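Long-range contacts in Os03g0854200 protein (Oryza sativa Japonica Group, PDB 3HKM), which binds double-stranded DNA and single-stranded RNA, shows hydrolytic DNase and phosphorolytic RNase activity in vitro, and is probably a component of the exosome: residues L14-C19 / R221-F225; G29-Q35 / N121-A126; L137-C143 / A167-N173. All blocks are in the same frame, centred on the assembly; numbering follows the deposited sequence.

Interaction 1: residues L14-C19 / R221-F225; sequences LRPFSC and RISDF
Phe17 sends one edge of its ring against a face of Phe225, a T-shaped (edge-to-face) pair with centroids 4.8 Å apart and planes at 79°. The atoms that press in are CD2 and CE2: Phe17 CE2 comes within 3.3 Å of Phe225 CG, while Phe17 CD2 lies over the Phe225 face but off its centre, toward the rim. Phe17 has CG between its backbone N and carbonyl carbon (chi1 42°), and this swings the ring toward the helix; there Phe17 CZ meets the backbone Arg221 O at 3.6 Å, near the ring plane. Farther along the strand both backbone and side chain border the Phe225 ring: Cys19 N lies at its edge, 4.0 Å from Phe225 CZ, and Cys19 CB is 4.2 Å from Phe225 CE2. The Phe225 ring also meets Trp33 of the neighbouring strand. At the other end Leu14 CD1 is the touching branch, 3.9 Å from Ile222 CG1 and 4.0 Å from Arg221 CB, with the Leu14 and Ile222 side chains roughly perpendicular. Ile222 turns on to Val139 and Ile141 of strand 138-145. No hydrogen bond joins 14-19 to 221-225; the contact rests on van der Waals packing, mostly aromatic and aliphatic. The long C-terminal helix 205-229 is thus laid over one face of the mixed sheet at its outermost strand 17-21, an arrangement consistent with the two-layered alpha/beta architecture of the RNase PH fold.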
ATOM      1  N   LEU A  14     -14.561  -3.920   3.817  1.00 23.21           N
ATOM      2  CA  LEU A  14     -13.139  -4.099   4.066  1.00 21.29           C
ATOM      3  C   LEU A  14     -12.929  -5.083   5.220  1.00 22.54           C
ATOM      4  O   LEU A  14     -13.653  -5.053   6.214  1.00 20.93           O
ATOM      5  CB  LEU A  14     -12.489  -2.752   4.397  1.00 20.65           C
ATOM      6  CG  LEU A  14     -12.677  -1.634   3.369  1.00 20.82           C
ATOM      7  CD1 LEU A  14     -12.097  -0.314   3.871  1.00 19.67           C
ATOM      8  CD2 LEU A  14     -12.041  -2.040   2.047  1.00 21.50           C
ATOM      9  N   ARG A  15     -11.949  -5.968   5.089  1.00 20.99           N
ATOM     10  CA  ARG A  15     -11.670  -6.887   6.181  1.00 22.23           C
ATOM     11  C   ARG A  15     -11.122  -6.062   7.347  1.00 22.26           C
ATOM     12  O   ARG A  15     -10.641  -4.944   7.142  1.00 20.61           O
ATOM     13  CB  ARG A  15     -10.714  -7.995   5.737  1.00 21.95           C
ATOM     14  CG  ARG A  15      -9.262  -7.604   5.691  1.00 22.15           C
ATOM     15  CD  ARG A  15      -8.652  -7.919   4.324  1.00 21.39           C
ATOM     16  NE  ARG A  15      -8.432  -9.329   4.055  1.00 20.88           N
ATOM     17  CZ  ARG A  15      -7.547  -9.773   3.168  1.00 19.68           C
ATOM     18  NH1 ARG A  15      -6.814  -8.916   2.466  1.00 17.28           N
ATOM     19  NH2 ARG A  15      -7.392 -11.070   2.984  1.00 20.85           N
ATOM     20  N   PRO A  16     -11.230  -6.583   8.577  1.00 21.58           N
ATOM     21  CA  PRO A  16     -10.784  -5.757   9.707  1.00 21.51           C
ATOM     22  C   PRO A  16      -9.284  -5.457   9.616  1.00 19.01           C
ATOM     23  O   PRO A  16      -8.496  -6.389   9.461  1.00 21.00           O
ATOM     24  CB  PRO A  16     -11.089  -6.633  10.923  1.00 20.73           C
ATOM     25  CG  PRO A  16     -12.160  -7.607  10.440  1.00 24.58           C
ATOM     26  CD  PRO A  16     -11.801  -7.870   9.009  1.00 21.25           C
ATOM     27  N   PHE A  17      -8.900  -4.186   9.679  1.00 18.39           N
ATOM     28  CA  PHE A  17      -7.478  -3.830   9.691  1.00 19.44           C
ATOM     29  C   PHE A  17      -6.993  -3.420  11.081  1.00 19.50           C
ATOM     30  O   PHE A  17      -7.787  -3.079  11.966  1.00 19.10           O
ATOM     31  CB  PHE A  17      -7.140  -2.746   8.661  1.00 19.51           C
ATOM     32  CG  PHE A  17      -8.151  -1.640   8.589  1.00 21.26           C
ATOM     33  CD1 PHE A  17      -9.315  -1.796   7.849  1.00 19.84           C
ATOM     34  CD2 PHE A  17      -7.939  -0.447   9.255  1.00 20.18           C
ATOM     35  CE1 PHE A  17     -10.254  -0.789   7.781  1.00 18.40           C
ATOM     36  CE2 PHE A  17      -8.876   0.571   9.194  1.00 20.78           C
ATOM     37  CZ  PHE A  17     -10.037   0.401   8.454  1.00 21.06           C
ATOM     38  N   SER A  18      -5.677  -3.465  11.261  1.00 19.49           N
ATOM     39  CA  SER A  18      -5.069  -3.233  12.561  1.00 19.14           C
ATOM     40  C   SER A  18      -3.637  -2.782  12.362  1.00 18.15           C
ATOM     41  O   SER A  18      -3.084  -2.941  11.280  1.00 18.53           O
ATOM     42  CB  SER A  18      -5.092  -4.517  13.383  1.00 16.97           C
ATOM     43  OG  SER A  18      -4.414  -5.564  12.714  1.00 16.70           O
ATOM     44  N   CYS A  19      -3.029  -2.217  13.397  1.00 18.75           N
ATOM     45  CA  CYS A  19      -1.643  -1.777  13.272  1.00 20.02           C
ATOM     46  C   CYS A  19      -0.968  -1.571  14.618  1.00 21.37           C
ATOM     47  O   CYS A  19      -1.453  -0.821  15.461  1.00 22.38           O
ATOM     48  CB  CYS A  19      -1.546  -0.487  12.442  1.00 18.14           C
ATOM     49  SG  CYS A  19       0.149   0.113  12.209  1.00 19.89           S
ATOM     50  N   ARG A 221     -12.672   4.957   5.279  1.00 22.10           N
ATOM     51  CA  ARG A 221     -12.542   4.098   6.454  1.00 23.30           C
ATOM     52  C   ARG A 221     -11.066   3.892   6.812  1.00 21.63           C
ATOM     53  O   ARG A 221     -10.696   3.910   7.987  1.00 19.99           O
ATOM     54  CB  ARG A 221     -13.234   2.744   6.234  1.00 21.48           C
ATOM     55  CG  ARG A 221     -14.739   2.774   6.475  1.00 24.40           C
ATOM     56  CD  ARG A 221     -15.354   1.376   6.465  1.00 23.24           C
ATOM     57  NE  ARG A 221     -16.816   1.412   6.523  1.00 27.28           N
ATOM     58  CZ  ARG A 221     -17.535   1.299   7.642  1.00 27.01           C
ATOM     59  NH1 ARG A 221     -16.932   1.139   8.810  1.00 26.08           N
ATOM     60  NH2 ARG A 221     -18.862   1.350   7.594  1.00 27.97           N
ATOM     61  N   ILE A 222     -10.230   3.710   5.792  1.00 19.17           N
ATOM     62  CA  ILE A 222      -8.801   3.502   6.003  1.00 18.34           C
ATOM     63  C   ILE A 222      -8.080   4.778   6.456  1.00 18.87           C
ATOM     64  O   ILE A 222      -7.227   4.735   7.345  1.00 17.91           O
ATOM     65  CB  ILE A 222      -8.104   2.963   4.740  1.00 17.94           C
ATOM     66  CG1 ILE A 222      -8.679   1.607   4.328  1.00 18.80           C
ATOM     67  CG2 ILE A 222      -6.609   2.833   4.977  1.00 16.75           C
ATOM     68  CD1 ILE A 222      -8.191   1.154   2.970  1.00 15.05           C
ATOM     69  N   SER A 223      -8.415   5.911   5.843  1.00 20.41           N
ATOM     70  CA  SER A 223      -7.788   7.181   6.221  1.00 20.54           C
ATOM     71  C   SER A 223      -8.283   7.721   7.577  1.00 19.75           C
ATOM     72  O   SER A 223      -7.526   8.376   8.292  1.00 21.02           O
ATOM     73  CB  SER A 223      -7.914   8.228   5.103  1.00 20.70           C
ATOM     74  OG  SER A 223      -9.267   8.561   4.845  1.00 20.06           O
ATOM     75  N   ASP A 224      -9.536   7.439   7.934  1.00 20.31           N
ATOM     76  CA  ASP A 224     -10.062   7.796   9.255  1.00 20.66           C
ATOM     77  C   ASP A 224      -9.288   7.036  10.337  1.00 21.10           C
ATOM     78  O   ASP A 224      -9.122   7.519  11.452  1.00 23.10           O
ATOM     79  CB  ASP A 224     -11.558   7.457   9.381  1.00 21.63           C
ATOM     80  CG  ASP A 224     -12.466   8.370   8.545  1.00 24.80           C
ATOM     81  OD1 ASP A 224     -11.991   9.381   7.978  1.00 24.42           O
ATOM     82  OD2 ASP A 224     -13.680   8.062   8.463  1.00 23.96           O
ATOM     83  N   PHE A 225      -8.834   5.833   9.994  1.00 21.48           N
ATOM     84  CA  PHE A 225      -7.994   5.006  10.861  1.00 20.87           C
ATOM     85  C   PHE A 225      -6.604   5.641  11.010  1.00 22.49           C
ATOM     86  O   PHE A 225      -6.102   5.834  12.129  1.00 21.82           O
ATOM     87  CB  PHE A 225      -7.895   3.596  10.256  1.00 20.84           C
ATOM     88  CG  PHE A 225      -7.104   2.607  11.084  1.00 21.78           C
ATOM     89  CD1 PHE A 225      -7.545   2.209  12.336  1.00 21.45           C
ATOM     90  CD2 PHE A 225      -5.945   2.038  10.580  1.00 22.33           C
ATOM     91  CE1 PHE A 225      -6.831   1.287  13.084  1.00 21.61           C
ATOM     92  CE2 PHE A 225      -5.224   1.114  11.323  1.00 21.31           C
ATOM     93  CZ  PHE A 225      -5.665   0.743  12.581  1.00 20.99           C
TER

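Interaction 2: residues G29-Q35 / N121-A126; sequences GSARWAQ and NACCAA
Asn121 starts the contact by setting its CB over the indole of Trp33, 4.0 Å from the centroid of the five-membered ring and 29° off the normal, a CH-pi contact displaced toward the rim. Next, Ala122 brings its CB to 3.4 Å from Trp33 CB, while its backbone N lies over the same indole face as Asn121 CB. The carbonyl O of Ala122 meets Ala31 CB at 3.7 Å. A turn later, the methyl of Ala125 lies between two strand residues, its CB 4.1 Å from both Ala31 CB and Trp33 CE3. Ala126 finishes the row: its CB touches Ser30 CA at 3.9 Å, and its carbonyl O faces Gly29 CA at 3.8 Å. The indole lies along the helix because a chi1 of -179° carries Trp33 CG to the side opposite the backbone N, and there Phe225 also meets it. A serine in place of Trp33 would probably strip Asn121 CB and Ala125 of the surface they pack on and leave Phe225 one aromatic neighbour fewer. Small methyl groups and a glycine thus let the axes of 121-126 and 29-35 come to 6.8 Å at closest approach, in a contact that is chiefly apolar.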
ATOM      1  N   GLY A  29      10.419   5.081  11.938  1.00 20.05           N
ATOM      2  CA  GLY A  29       9.002   4.781  11.959  1.00 20.92           C
ATOM      3  C   GLY A  29       8.752   3.381  11.442  1.00 20.77           C
ATOM      4  O   GLY A  29       9.342   2.964  10.449  1.00 19.76           O
ATOM      5  N   SER A  30       7.885   2.641  12.118  1.00 21.68           N
ATOM      6  CA  SER A  30       7.475   1.357  11.582  1.00 20.17           C
ATOM      7  C   SER A  30       6.007   1.039  11.868  1.00 21.09           C
ATOM      8  O   SER A  30       5.381   1.636  12.736  1.00 21.69           O
ATOM      9  CB  SER A  30       8.415   0.231  12.038  1.00 21.24           C
ATOM     10  OG  SER A  30       8.401   0.037  13.439  1.00 21.23           O
ATOM     11  N   ALA A  31       5.469   0.095  11.108  1.00 21.02           N
ATOM     12  CA  ALA A  31       4.079  -0.310  11.223  1.00 20.28           C
ATOM     13  C   ALA A  31       3.949  -1.762  10.800  1.00 18.18           C
ATOM     14  O   ALA A  31       4.308  -2.112   9.688  1.00 17.15           O
ATOM     15  CB  ALA A  31       3.195   0.572  10.344  1.00 18.59           C
ATOM     16  N   ARG A  32       3.462  -2.606  11.701  1.00 16.53           N
ATOM     17  CA  ARG A  32       3.008  -3.926  11.312  1.00 19.29           C
ATOM     18  C   ARG A  32       1.518  -3.809  11.007  1.00 20.36           C
ATOM     19  O   ARG A  32       0.684  -3.717  11.911  1.00 20.68           O
ATOM     20  CB  ARG A  32       3.267  -4.963  12.408  1.00 19.98           C
ATOM     21  CG  ARG A  32       2.319  -6.164  12.349  1.00 22.04           C
ATOM     22  CD  ARG A  32       2.735  -7.291  13.282  1.00 23.65           C
ATOM     23  NE  ARG A  32       4.010  -7.863  12.860  1.00 29.24           N
ATOM     24  CZ  ARG A  32       4.421  -9.097  13.141  1.00 27.21           C
ATOM     25  NH1 ARG A  32       3.659  -9.917  13.839  1.00 27.91           N
ATOM     26  NH2 ARG A  32       5.598  -9.509  12.707  1.00 27.48           N
ATOM     27  N   TRP A  33       1.192  -3.792   9.722  1.00 19.28           N
ATOM     28  CA  TRP A  33      -0.167  -3.514   9.285  1.00 18.97           C
ATOM     29  C   TRP A  33      -0.858  -4.822   8.876  1.00 20.17           C
ATOM     30  O   TRP A  33      -0.285  -5.637   8.142  1.00 17.62           O
ATOM     31  CB  TRP A  33      -0.120  -2.508   8.128  1.00 19.13           C
ATOM     32  CG  TRP A  33      -1.429  -2.095   7.568  1.00 17.54           C
ATOM     33  CD1 TRP A  33      -2.200  -2.795   6.692  1.00 16.80           C
ATOM     34  CD2 TRP A  33      -2.116  -0.861   7.815  1.00 20.06           C
ATOM     35  NE1 TRP A  33      -3.332  -2.086   6.390  1.00 17.98           N
ATOM     36  CE2 TRP A  33      -3.307  -0.894   7.066  1.00 18.22           C
ATOM     37  CE3 TRP A  33      -1.845   0.262   8.607  1.00 20.27           C
ATOM     38  CZ2 TRP A  33      -4.226   0.159   7.076  1.00 18.55           C
ATOM     39  CZ3 TRP A  33      -2.759   1.307   8.614  1.00 19.47           C
ATOM     40  CH2 TRP A  33      -3.935   1.245   7.855  1.00 18.75           C
ATOM     41  N   ALA A  34      -2.081  -5.024   9.365  1.00 16.59           N
ATOM     42  CA  ALA A  34      -2.817  -6.242   9.061  1.00 17.33           C
ATOM     43  C   ALA A  34      -4.220  -5.994   8.501  1.00 17.46           C
ATOM     44  O   ALA A  34      -4.990  -5.194   9.027  1.00 16.47           O
ATOM     45  CB  ALA A  34      -2.884  -7.138  10.292  1.00 18.59           C
ATOM     46  N   GLN A  35      -4.536  -6.685   7.416  1.00 16.92           N
ATOM     47  CA  GLN A  35      -5.902  -6.751   6.933  1.00 19.39           C
ATOM     48  C   GLN A  35      -6.231  -8.224   6.789  1.00 18.95           C
ATOM     49  O   GLN A  35      -5.654  -8.911   5.953  1.00 19.32           O
ATOM     50  CB  GLN A  35      -6.019  -6.040   5.597  1.00 19.95           C
ATOM     51  CG  GLN A  35      -5.393  -4.671   5.607  1.00 17.77           C
ATOM     52  CD  GLN A  35      -5.259  -4.096   4.221  1.00 17.00           C
ATOM     53  OE1 GLN A  35      -5.599  -4.741   3.236  1.00 22.15           O
ATOM     54  NE2 GLN A  35      -4.761  -2.875   4.136  1.00 17.02           N
ATOM     55  N   ASN A 121      -0.652   0.702   2.237  1.00 16.82           N
ATOM     56  CA  ASN A 121      -1.214   1.290   3.451  1.00 17.73           C
ATOM     57  C   ASN A 121      -0.252   1.225   4.634  1.00 17.39           C
ATOM     58  O   ASN A 121      -0.102   2.187   5.389  1.00 17.11           O
ATOM     59  CB  ASN A 121      -2.505   0.567   3.823  1.00 18.07           C
ATOM     60  CG  ASN A 121      -3.570   0.700   2.762  1.00 16.33           C
ATOM     61  OD1 ASN A 121      -4.298  -0.247   2.480  1.00 18.83           O
ATOM     62  ND2 ASN A 121      -3.667   1.876   2.165  1.00 15.50           N
ATOM     63  N   ALA A 122       0.369   0.063   4.801  1.00 17.35           N
ATOM     64  CA  ALA A 122       1.376  -0.153   5.833  1.00 16.80           C
ATOM     65  C   ALA A 122       2.478   0.897   5.758  1.00 17.44           C
ATOM     66  O   ALA A 122       2.923   1.429   6.774  1.00 16.11           O
ATOM     67  CB  ALA A 122       1.968  -1.536   5.671  1.00 17.25           C
ATOM     68  N   CYS A 123       2.919   1.176   4.536  1.00 18.05           N
ATOM     69  CA  CYS A 123       4.052   2.056   4.296  1.00 15.67           C
ATOM     70  C   CYS A 123       3.663   3.498   4.485  1.00 16.35           C
ATOM     71  O   CYS A 123       4.482   4.311   4.913  1.00 17.44           O
ATOM     72  CB  CYS A 123       4.617   1.840   2.894  1.00 16.14           C
ATOM     73  SG  CYS A 123       5.717   0.421   2.792  1.00 18.49           S
ATOM     74  N   CYS A 124       2.418   3.824   4.160  1.00 16.78           N
ATOM     75  CA  CYS A 124       1.920   5.178   4.394  1.00 17.32           C
ATOM     76  C   CYS A 124       1.872   5.470   5.885  1.00 15.94           C
ATOM     77  O   CYS A 124       2.153   6.589   6.318  1.00 17.35           O
ATOM     78  CB  CYS A 124       0.535   5.380   3.785  1.00 16.13           C
ATOM     79  SG  CYS A 124      -0.184   6.996   4.184  1.00 18.01           S
ATOM     80  N   ALA A 125       1.516   4.459   6.668  1.00 15.91           N
ATOM     81  CA  ALA A 125       1.459   4.609   8.118  1.00 14.57           C
ATOM     82  C   ALA A 125       2.847   4.775   8.724  1.00 18.19           C
ATOM     83  O   ALA A 125       3.050   5.623   9.594  1.00 19.93           O
ATOM     84  CB  ALA A 125       0.747   3.431   8.750  1.00 15.98           C
ATOM     85  N   ALA A 126       3.799   3.962   8.270  1.00 16.26           N
ATOM     86  CA  ALA A 126       5.166   4.020   8.779  1.00 17.34           C
ATOM     87  C   ALA A 126       5.880   5.338   8.430  1.00 17.97           C
ATOM     88  O   ALA A 126       6.613   5.879   9.251  1.00 18.60           O
ATOM     89  CB  ALA A 126       5.963   2.833   8.297  1.00 15.09           C
TER

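Interaction 3: residues L137-C143 / A167-N173; sequences LAVAIGC and AHLVFPN
Val139 O takes one hydrogen bond and one C-H...O contact from the partner strand, and a ring edge lies against it: Phe171 N donates to it at 2.8 Å with an almost straight N-H...O angle of 173°, Val170 CA adds the C-H...O contact at 3.4 Å, and the Phe171 ring brings CD2 to 3.2 Å from Val139 O. The amide donor stands above the carbonyl plane, 35° out of it. Phe171 reaches this place because its CG lies anti to the carbonyl carbon (chi1 -46°), which folds the ring back beside the neighbouring strand, where Phe171 CE2 also meets Ile141 CD1 at 4.2 Å. Val139 N returns the bond to Phe171 O; in the next hydrogen-bonded pair Ile141 N gives to Leu169 O at 2.7 Å, nearly along the C=O axis, and Leu169 N to Ile141 O. Leu169 O also takes a CA-H...O contact from Ala140 CA at 3.0 Å. On the face bearing Val139, Ile141, Leu169 and Phe171, Cys143 SG touches Leu169 CD1 at 3.8 Å. On the other face Ala140 CB packs on Val170 CB at 3.8 Å. Hydrogen-bonded pairs therefore fix the spacing of these two inner strands, while mostly apolar side chains pack against helix 205-229, through Ser219, Ile222, Cys211 and Ile212, on the first face and helix 115-130, through Ile120 and Leu116, on the second.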
ATOM      1  N   LEU A 137      -2.066  11.521   2.332  1.00 23.72           N
ATOM      2  CA  LEU A 137      -2.128  10.094   2.637  1.00 21.97           C
ATOM      3  C   LEU A 137      -2.329   9.264   1.367  1.00 20.36           C
ATOM      4  O   LEU A 137      -2.975   9.710   0.420  1.00 21.11           O
ATOM      5  CB  LEU A 137      -3.295   9.810   3.584  1.00 21.97           C
ATOM      6  CG  LEU A 137      -3.079   9.773   5.093  1.00 21.56           C
ATOM      7  CD1 LEU A 137      -2.276  10.963   5.588  1.00 23.11           C
ATOM      8  CD2 LEU A 137      -4.422   9.678   5.794  1.00 20.48           C
ATOM      9  N   ALA A 138      -1.777   8.056   1.359  1.00 21.18           N
ATOM     10  CA  ALA A 138      -2.096   7.073   0.331  1.00 20.86           C
ATOM     11  C   ALA A 138      -2.931   5.947   0.948  1.00 19.24           C
ATOM     12  O   ALA A 138      -2.501   5.292   1.897  1.00 18.94           O
ATOM     13  CB  ALA A 138      -0.835   6.522  -0.308  1.00 18.03           C
ATOM     14  N   VAL A 139      -4.128   5.739   0.414  1.00 17.05           N
ATOM     15  CA  VAL A 139      -4.999   4.667   0.876  1.00 18.09           C
ATOM     16  C   VAL A 139      -5.306   3.733  -0.299  1.00 18.75           C
ATOM     17  O   VAL A 139      -5.963   4.125  -1.260  1.00 18.15           O
ATOM     18  CB  VAL A 139      -6.298   5.230   1.534  1.00 17.88           C
ATOM     19  CG1 VAL A 139      -7.383   4.177   1.602  1.00 20.75           C
ATOM     20  CG2 VAL A 139      -5.998   5.761   2.922  1.00 19.03           C
ATOM     21  N   ALA A 140      -4.804   2.504  -0.227  1.00 16.56           N
ATOM     22  CA  ALA A 140      -4.923   1.564  -1.338  1.00 18.31           C
ATOM     23  C   ALA A 140      -5.961   0.484  -1.059  1.00 17.73           C
ATOM     24  O   ALA A 140      -6.130   0.067   0.080  1.00 18.28           O
ATOM     25  CB  ALA A 140      -3.575   0.928  -1.642  1.00 17.39           C
ATOM     26  N   ILE A 141      -6.652   0.034  -2.103  1.00 18.67           N
ATOM     27  CA  ILE A 141      -7.664  -1.010  -1.964  1.00 19.89           C
ATOM     28  C   ILE A 141      -7.647  -1.964  -3.156  1.00 18.59           C
ATOM     29  O   ILE A 141      -7.699  -1.528  -4.306  1.00 18.41           O
ATOM     30  CB  ILE A 141      -9.085  -0.417  -1.829  1.00 19.68           C
ATOM     31  CG1 ILE A 141      -9.185   0.500  -0.605  1.00 18.71           C
ATOM     32  CG2 ILE A 141     -10.116  -1.529  -1.750  1.00 17.88           C
ATOM     33  CD1 ILE A 141     -10.528   1.182  -0.458  1.00 19.85           C
ATOM     34  N   GLY A 142      -7.575  -3.261  -2.872  1.00 17.41           N
ATOM     35  CA  GLY A 142      -7.669  -4.279  -3.903  1.00 19.93           C
ATOM     36  C   GLY A 142      -9.121  -4.547  -4.258  1.00 20.22           C
ATOM     37  O   GLY A 142      -9.896  -4.997  -3.428  1.00 19.96           O
ATOM     38  N   CYS A 143      -9.495  -4.241  -5.495  1.00 22.23           N
ATOM     39  CA  CYS A 143     -10.871  -4.419  -5.946  1.00 20.44           C
ATOM     40  C   CYS A 143     -10.951  -5.602  -6.883  1.00 22.00           C
ATOM     41  O   CYS A 143     -10.137  -5.727  -7.786  1.00 22.98           O
ATOM     42  CB  CYS A 143     -11.350  -3.182  -6.699  1.00 21.72           C
ATOM     43  SG  CYS A 143     -10.986  -1.618  -5.914  1.00 20.86           S
ATOM     44  N   ALA A 167      -8.402  -4.554  -9.773  1.00 21.82           N
ATOM     45  CA  ALA A 167      -7.634  -3.330  -9.825  1.00 21.86           C
ATOM     46  C   ALA A 167      -6.997  -3.069  -8.470  1.00 20.98           C
ATOM     47  O   ALA A 167      -7.596  -3.320  -7.435  1.00 20.42           O
ATOM     48  CB  ALA A 167      -8.533  -2.174 -10.214  1.00 20.73           C
ATOM     49  N   HIS A 168      -5.767  -2.581  -8.484  1.00 22.59           N
ATOM     50  CA  HIS A 168      -5.176  -2.027  -7.280  1.00 20.66           C
ATOM     51  C   HIS A 168      -5.340  -0.523  -7.348  1.00 20.56           C
ATOM     52  O   HIS A 168      -4.699   0.130  -8.163  1.00 20.02           O
ATOM     53  CB  HIS A 168      -3.696  -2.384  -7.184  1.00 22.77           C
ATOM     54  CG  HIS A 168      -3.440  -3.837  -6.923  1.00 23.37           C
ATOM     55  ND1 HIS A 168      -2.251  -4.454  -7.248  1.00 22.57           N
ATOM     56  CD2 HIS A 168      -4.226  -4.797  -6.377  1.00 23.83           C
ATOM     57  CE1 HIS A 168      -2.313  -5.731  -6.906  1.00 24.17           C
ATOM     58  NE2 HIS A 168      -3.499  -5.963  -6.375  1.00 23.38           N
ATOM     59  N   LEU A 169      -6.217   0.028  -6.516  1.00 19.33           N
ATOM     60  CA  LEU A 169      -6.415   1.475  -6.508  1.00 21.04           C
ATOM     61  C   LEU A 169      -5.780   2.102  -5.278  1.00 21.38           C
ATOM     62  O   LEU A 169      -5.784   1.524  -4.193  1.00 17.70           O
ATOM     63  CB  LEU A 169      -7.902   1.845  -6.581  1.00 20.43           C
ATOM     64  CG  LEU A 169      -8.716   1.253  -7.741  1.00 22.50           C
ATOM     65  CD1 LEU A 169     -10.185   1.654  -7.628  1.00 22.36           C
ATOM     66  CD2 LEU A 169      -8.142   1.635  -9.105  1.00 20.46           C
ATOM     67  N   VAL A 170      -5.210   3.284  -5.465  1.00 21.14           N
ATOM     68  CA  VAL A 170      -4.668   4.035  -4.354  1.00 22.19           C
ATOM     69  C   VAL A 170      -5.100   5.489  -4.469  1.00 21.51           C
ATOM     70  O   VAL A 170      -4.836   6.173  -5.456  1.00 20.17           O
ATOM     71  CB  VAL A 170      -3.133   3.793  -4.146  1.00 21.86           C
ATOM     72  CG1 VAL A 170      -2.528   3.082  -5.346  1.00 21.29           C
ATOM     73  CG2 VAL A 170      -2.395   5.076  -3.771  1.00 20.74           C
ATOM     74  N   PHE A 171      -5.835   5.915  -3.452  1.00 21.86           N
ATOM     75  CA  PHE A 171      -6.474   7.210  -3.451  1.00 21.48           C
ATOM     76  C   PHE A 171      -5.686   8.158  -2.571  1.00 22.25           C
ATOM     77  O   PHE A 171      -5.147   7.748  -1.544  1.00 21.17           O
ATOM     78  CB  PHE A 171      -7.905   7.076  -2.933  1.00 22.79           C
ATOM     79  CG  PHE A 171      -8.667   5.929  -3.534  1.00 20.68           C
ATOM     80  CD1 PHE A 171      -9.548   6.135  -4.583  1.00 23.23           C
ATOM     81  CD2 PHE A 171      -8.507   4.645  -3.049  1.00 21.29           C
ATOM     82  CE1 PHE A 171     -10.254   5.082  -5.134  1.00 19.80           C
ATOM     83  CE2 PHE A 171      -9.210   3.590  -3.601  1.00 21.05           C
ATOM     84  CZ  PHE A 171     -10.084   3.815  -4.644  1.00 21.06           C
ATOM     85  N   PRO A 172      -5.616   9.434  -2.979  1.00 23.59           N
ATOM     86  CA  PRO A 172      -5.010  10.524  -2.216  1.00 22.80           C
ATOM     87  C   PRO A 172      -6.013  10.998  -1.191  1.00 23.42           C
ATOM     88  O   PRO A 172      -7.194  11.048  -1.512  1.00 23.41           O
ATOM     89  CB  PRO A 172      -4.815  11.624  -3.266  1.00 24.58           C
ATOM     90  CG  PRO A 172      -5.260  11.030  -4.592  1.00 27.17           C
ATOM     91  CD  PRO A 172      -6.171   9.907  -4.255  1.00 23.34           C
ATOM     92  N   ASN A 173      -5.566  11.332   0.015  1.00 23.29           N
ATOM     93  CA  ASN A 173      -6.478  11.792   1.056  1.00 23.90           C
ATOM     94  C   ASN A 173      -5.859  12.896   1.905  1.00 24.14           C
ATOM     95  O   ASN A 173      -4.770  12.718   2.453  1.00 23.94           O
ATOM     96  CB  ASN A 173      -6.915  10.621   1.941  1.00 24.23           C
ATOM     97  CG  ASN A 173      -8.143  10.941   2.770  1.00 24.97           C
ATOM     98  OD1 ASN A 173      -9.261  10.549   2.426  1.00 26.77           O
ATOM     99  ND2 ASN A 173      -7.944  11.661   3.862  1.00 25.78           N
TER

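Interactions 2 and 3 are buried, whereas interaction 1 lies at the surface, and its segments close the loop that contains the other two. Interactions 1 and 2 share the mixed sheet, whose neighbouring strands 17-21 and 29-35 carry one partner of each, and the rings of Phe225 and Trp33 join them. Through Ile222, helix 205-229 ties interaction 1 to the antiparallel sheet of interaction 3; helix 115-130 reaches the same sheet from the opposite face, where Asn121 of interaction 2 touches Ala140. Chemistry follows place: aromatic rings at the edge, close alanine methyls between helix and strand, and a backbone hydrogen-bond ladder within the sheet.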